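Local coordinates for protein alkyl hydroperoxide reductase E (PDB 5C04) that probably reduces hydrogen peroxide and organic hydroperoxides to water and alcohols as a mycoredoxin-dependent thiol peroxidase, protecting the cell against oxidative stress, at residues 10-15 with 68-73; 105-110 with 118-123. The protein carries 1 engineered substitution. One frame throughout, in Å; residues are numbered along the deposited sequence. Where two conformers were deposited one is given.

Contact 1. Residues 10-15 with 68-73; sequences PDFTLR and LAISVG
The far end of the Phe12 ring comes closest to both Leu68 and Ile70 at CZ, and the two approaches differ in direction. Leu68 reaches the ring edge, close to its plane, with CD1 4.2 Å from Phe12 CZ. Ile70 comes from the opposite direction, its CD1 oblique to the ring and 4.0 Å from Phe12 CZ. Two torsions set this up: Phe12 CG sits between the backbone N and the carbonyl carbon (chi1 61°), while the extended Ile70 chain (chi2 174°) carries CD1 outward to the ring. In the thioredoxin-fold sheet of this peroxiredoxin, strand 91-93 runs between the two segments, antiparallel to 13-16 and parallel to 65-71. The 9.0 Å between Leu14 CA and Ile70 CA agrees with that intervening strand, whose Leu92 touches Phe12, Leu14 and Ile70. The other branch of Ile70, CG2, lies 4.2 Å from Leu14 CD1, the two side chains crossing at about a right angle. Everything exchanged across the segments is apolar, and only 144 Å² is buried between them. Val101 of helix 100-104 packs on both Phe12 and Leu14, and Leu35 of strand 32-37 touches Phe12 and Leu68.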
loop_
_atom_site.group_PDB
_atom_site.type_symbol
_atom_site.label_atom_id
_atom_site.label_comp_id
_atom_site.label_asym_id
_atom_site.label_seq_id
_atom_site.Cartn_x
_atom_site.Cartn_y
_atom_site.Cartn_z
ATOM N N PRO A 10 6.321 22.255 3.922
ATOM C CA PRO A 10 5.541 22.181 2.688
ATOM C C PRO A 10 4.086 21.867 2.969
ATOM O O PRO A 10 3.803 20.992 3.788
ATOM C CB PRO A 10 6.221 21.044 1.920
ATOM C CG PRO A 10 7.646 21.144 2.340
ATOM C CD PRO A 10 7.606 21.545 3.789
ATOM N N ASP A 11 3.157 22.540 2.290
ATOM C CA ASP A 11 1.747 22.212 2.485
ATOM C C ASP A 11 1.443 20.871 1.828
ATOM O O ASP A 11 2.126 20.423 0.898
ATOM C CB ASP A 11 0.783 23.248 1.885
ATOM C CG ASP A 11 -0.605 23.256 2.592
ATOM O OD1 ASP A 11 -0.824 22.519 3.596
ATOM O OD2 ASP A 11 -1.476 24.050 2.151
ATOM N N PHE A 12 0.410 20.244 2.349
ATOM C CA PHE A 12 -0.092 19.028 1.753
ATOM C C PHE A 12 -1.560 18.863 2.043
ATOM O O PHE A 12 -2.066 19.391 3.026
ATOM C CB PHE A 12 0.693 17.787 2.237
ATOM C CG PHE A 12 0.634 17.537 3.742
ATOM C CD1 PHE A 12 -0.507 17.024 4.344
ATOM C CD2 PHE A 12 1.739 17.801 4.548
ATOM C CE1 PHE A 12 -0.556 16.791 5.716
ATOM C CE2 PHE A 12 1.699 17.563 5.916
ATOM C CZ PHE A 12 0.556 17.052 6.504
ATOM N N THR A 13 -2.216 18.091 1.173
ATOM C CA THR A 13 -3.574 17.639 1.406
ATOM C C THR A 13 -3.612 16.141 1.127
ATOM O O THR A 13 -3.375 15.722 -0.019
ATOM C CB THR A 13 -4.582 18.344 0.479
ATOM O OG1 THR A 13 -4.410 19.774 0.562
ATOM C CG2 THR A 13 -6.017 17.973 0.861
ATOM N N LEU A 14 -3.930 15.350 2.154
ATOM C CA LEU A 14 -3.933 13.880 2.034
ATOM C C LEU A 14 -5.189 13.283 2.657
ATOM O O LEU A 14 -5.802 13.847 3.557
ATOM C CB LEU A 14 -2.687 13.278 2.730
ATOM C CG LEU A 14 -1.321 13.674 2.166
ATOM C CD1 LEU A 14 -0.195 13.156 3.065
ATOM C CD2 LEU A 14 -1.078 13.208 0.731
ATOM N N ARG A 15 -5.551 12.100 2.198
ATOM C CA ARG A 15 -6.641 11.353 2.785
ATOM C C ARG A 15 -6.278 10.623 4.073
ATOM O O ARG A 15 -5.233 9.948 4.144
ATOM C CB ARG A 15 -7.108 10.302 1.783
ATOM C CG ARG A 15 -7.484 10.839 0.418
ATOM C CD ARG A 15 -8.984 10.990 0.322
ATOM N NE ARG A 15 -9.342 11.566 -0.958
ATOM C CZ ARG A 15 -10.437 12.275 -1.168
ATOM N NH1 ARG A 15 -11.290 12.498 -0.170
ATOM N NH2 ARG A 15 -10.662 12.778 -2.367
ATOM N N LEU A 68 -0.189 13.687 13.321
ATOM C CA LEU A 68 -0.559 13.038 12.052
ATOM C C LEU A 68 0.496 12.026 11.684
ATOM O O LEU A 68 1.667 12.368 11.561
ATOM C CB LEU A 68 -0.649 14.075 10.929
ATOM C CG LEU A 68 -1.517 15.308 11.216
ATOM C CD1 LEU A 68 -1.333 16.394 10.171
ATOM C CD2 LEU A 68 -2.967 14.904 11.299
ATOM N N ALA A 69 0.075 10.789 11.462
ATOM C CA ALA A 69 0.989 9.754 10.998
ATOM C C ALA A 69 0.892 9.754 9.471
ATOM O O ALA A 69 -0.209 9.956 8.953
ATOM C CB ALA A 69 0.627 8.417 11.599
ATOM N N ILE A 70 2.010 9.666 8.775
ATOM C CA ILE A 70 2.001 9.657 7.293
ATOM C C ILE A 70 2.819 8.498 6.754
ATOM O O ILE A 70 3.973 8.312 7.135
ATOM C CB ILE A 70 2.611 10.970 6.749
ATOM C CG1 ILE A 70 1.870 12.184 7.347
ATOM C CG2 ILE A 70 2.634 11.000 5.219
ATOM C CD1 ILE A 70 2.462 13.554 7.017
ATOM N N SER A 71 2.229 7.741 5.825
ATOM C CA SER A 71 2.897 6.590 5.241
ATOM C C SER A 71 2.374 6.411 3.828
ATOM O O SER A 71 1.339 6.982 3.492
ATOM C CB SER A 71 2.603 5.363 6.088
ATOM O OG SER A 71 3.497 4.311 5.771
ATOM N N VAL A 72 3.065 5.578 3.035
ATOM C CA VAL A 72 2.662 5.368 1.639
ATOM C C VAL A 72 1.439 4.469 1.440
ATOM O O VAL A 72 1.002 4.314 0.290
ATOM C CB VAL A 72 3.851 4.879 0.771
ATOM C CG1 VAL A 72 4.970 5.913 0.720
ATOM C CG2 VAL A 72 4.330 3.505 1.196
ATOM N N GLY A 73 0.839 3.911 2.495
ATOM C CA GLY A 73 -0.330 3.072 2.327
ATOM C C GLY A 73 -1.580 3.851 1.990
ATOM O O GLY A 73 -1.702 5.005 2.392
#

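Contact 2. Residues 105-110 with 118-123; sequences YGVFNE and GTFVVD
Tyr105 OH donates a hydrogen bond to the carbonyl oxygen of Pro10, which ties down the outer end of the ring whose edge Tyr105 turns to the face of Phe120. The tyrosine follows helix 100-104, and the contact lies at the entrance to a beta hairpin of the thioredoxin-fold sheet, made of the short, weakly bonded strand 108-109 and the long strand 114-122; Tyr105 and Val107 lead into it. Gly106 turns the chain from helix to hairpin in a Schellman motif, with a positive phi of 76° that favours glycine.

The two rings form an edge-to-face pair, tilted well short of perpendicular: the centroids of Tyr105 and Phe120 are 5.1 Å apart and their planes meet at 58°. Tyr105 supplies the edge. Its CD2 stands over the centre of the Phe120 face and is nearest to Phe120 CE1, at 3.7 Å. Val107 CG1 lies at the edge of the same ring, near its plane, 3.8 Å from Phe120 CZ; Tyr105 O, off that plane, is 3.6 Å from the same CZ. Phe120 CG stands beside its backbone N and anti to the carbonyl carbon (chi1 -59°), and the ring thereby extends toward Tyr105 and Val107. Ile128 and Ala131 of the neighbouring strand 128-134 also touch this ring, while Phe37 of strand 32-37 meets the ring of Tyr105. All four residues in contact are buried.

Val107 and Phe120 point past one another, and the same Val107 CG1 also faces the backbone of Gly118, within strand 114-122. There Gly118 has no side chain in the way, and Val107 CG1 rests 4.0 Å from Gly118 CA.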
loop_
_atom_site.group_PDB
_atom_site.type_symbol
_atom_site.label_atom_id
_atom_site.label_comp_id
_atom_site.label_asym_id
_atom_site.label_seq_id
_atom_site.Cartn_x
_atom_site.Cartn_y
_atom_site.Cartn_z
ATOM N N TYR A 105 9.388 16.633 2.075
ATOM C CA TYR A 105 10.010 16.824 3.378
ATOM C C TYR A 105 11.432 16.270 3.441
ATOM O O TYR A 105 12.106 16.446 4.465
ATOM C CB TYR A 105 9.122 16.239 4.514
ATOM C CG TYR A 105 7.981 17.154 4.908
ATOM C CD1 TYR A 105 6.828 17.280 4.126
ATOM C CD2 TYR A 105 8.072 17.945 6.066
ATOM C CE1 TYR A 105 5.795 18.152 4.473
ATOM C CE2 TYR A 105 7.037 18.790 6.441
ATOM C CZ TYR A 105 5.915 18.918 5.626
ATOM O OH TYR A 105 4.873 19.757 5.949
ATOM N N GLY A 106 11.884 15.620 2.370
ATOM C CA GLY A 106 13.230 15.077 2.278
ATOM C C GLY A 106 13.449 13.799 3.050
ATOM O O GLY A 106 14.571 13.457 3.396
ATOM N N VAL A 107 12.375 13.049 3.298
ATOM C CA VAL A 107 12.495 11.841 4.114
ATOM C C VAL A 107 12.015 10.579 3.404
ATOM O O VAL A 107 11.690 9.597 4.068
ATOM C CB VAL A 107 11.763 12.001 5.468
ATOM C CG1 VAL A 107 12.391 13.125 6.276
ATOM C CG2 VAL A 107 10.281 12.251 5.265
ATOM N N PHE A 108 11.996 10.604 2.081
ATOM C CA PHE A 108 11.588 9.420 1.314
ATOM C C PHE A 108 12.812 8.548 1.066
ATOM O O PHE A 108 13.915 9.068 0.748
ATOM C CB PHE A 108 10.924 9.849 0.014
ATOM C CG PHE A 108 10.309 8.718 -0.780
ATOM C CD1 PHE A 108 9.239 7.983 -0.281
ATOM C CD2 PHE A 108 10.777 8.430 -2.057
ATOM C CE1 PHE A 108 8.654 6.982 -1.064
ATOM C CE2 PHE A 108 10.199 7.420 -2.826
ATOM C CZ PHE A 108 9.160 6.690 -2.306
ATOM N N ASN A 109 12.616 7.226 1.176
ATOM C CA ASN A 109 13.614 6.233 0.850
ATOM C C ASN A 109 13.380 5.772 -0.586
ATOM O O ASN A 109 12.546 4.893 -0.857
ATOM C CB ASN A 109 13.531 5.065 1.832
ATOM C CG ASN A 109 14.704 4.117 1.744
ATOM O OD1 ASN A 109 15.054 3.639 0.668
ATOM N ND2 ASN A 109 15.313 3.827 2.888
ATOM N N GLU A 110 14.108 6.384 -1.524
ATOM C CA GLU A 110 13.941 6.111 -2.955
ATOM C C GLU A 110 14.197 4.665 -3.362
ATOM O O GLU A 110 13.575 4.180 -4.299
ATOM C CB GLU A 110 14.871 7.024 -3.787
ATOM C CG GLU A 110 14.459 8.485 -3.793
ATOM C CD GLU A 110 13.241 8.763 -4.667
ATOM O OE1 GLU A 110 12.823 7.870 -5.446
ATOM O OE2 GLU A 110 12.707 9.899 -4.572
ATOM N N GLY A 118 10.950 9.865 9.521
ATOM C CA GLY A 118 11.059 11.319 9.600
ATOM C C GLY A 118 10.050 11.856 10.585
ATOM O O GLY A 118 8.903 11.410 10.637
ATOM N N THR A 119 10.451 12.835 11.395
ATOM C CA THR A 119 9.521 13.452 12.319
ATOM C C THR A 119 9.737 14.957 12.303
ATOM O O THR A 119 10.879 15.411 12.311
ATOM C CB THR A 119 9.739 13.006 13.780
ATOM O OG1 THR A 119 10.149 11.636 13.843
ATOM C CG2 THR A 119 8.486 13.274 14.626
ATOM N N PHE A 120 8.652 15.698 12.303
ATOM C CA PHE A 120 8.704 17.151 12.337
ATOM C C PHE A 120 7.689 17.683 13.297
ATOM O O PHE A 120 6.640 17.096 13.525
ATOM C CB PHE A 120 8.402 17.707 10.945
ATOM C CG PHE A 120 9.347 17.236 9.907
ATOM C CD1 PHE A 120 9.065 16.072 9.207
ATOM C CD2 PHE A 120 10.493 17.940 9.595
ATOM C CE1 PHE A 120 9.944 15.599 8.262
ATOM C CE2 PHE A 120 11.375 17.483 8.645
ATOM C CZ PHE A 120 11.089 16.308 7.958
ATOM N N VAL A 121 8.020 18.819 13.916
ATOM C CA VAL A 121 7.021 19.609 14.599
ATOM C C VAL A 121 6.917 20.935 13.860
ATOM O O VAL A 121 7.944 21.587 13.590
ATOM C CB VAL A 121 7.362 19.826 16.076
ATOM C CG1 VAL A 121 6.360 20.812 16.675
ATOM C CG2 VAL A 121 7.384 18.506 16.831
ATOM N N VAL A 122 5.681 21.282 13.502
ATOM C CA VAL A 122 5.361 22.494 12.757
ATOM C C VAL A 122 4.669 23.423 13.723
ATOM O O VAL A 122 3.687 23.049 14.377
ATOM C CB VAL A 122 4.417 22.208 11.555
ATOM C CG1 VAL A 122 4.168 23.469 10.746
ATOM C CG2 VAL A 122 4.996 21.129 10.657
ATOM N N ASP A 123 5.168 24.653 13.845
ATOM C CA ASP A 123 4.552 25.548 14.808
ATOM C C ASP A 123 3.291 26.184 14.225
ATOM O O ASP A 123 2.906 25.900 13.086
ATOM C CB ASP A 123 5.559 26.576 15.367
ATOM C CG ASP A 123 5.946 27.658 14.380
ATOM O OD1 ASP A 123 5.309 27.831 13.317
ATOM O OD2 ASP A 123 6.908 28.391 14.712
#

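How the contacts relate
Both segments of contact 1 precede those of contact 2 in the sequence, and the centres lie 11 Å apart on one sheet, where strand 32-37 pairs with both 65-71 and 114-122. The contacts meet directly: Pro10 O of contact 1 is 2.7 Å from Tyr105 OH of contact 2, and the same hydroxyl oxygen packs 3.9 Å from Phe12 CE2. At the other end Val72 CG1 lies 4.2 Å from Phe108 CE1, beside the dimer interface, since Val72 packs on Phe95 and Phe108 meets the ring of Trp96, both of the second subunit. The Cys46 side chain, probably that of the active-site cysteine, is about 11 Å from both the Ile70 side chain and Gly118.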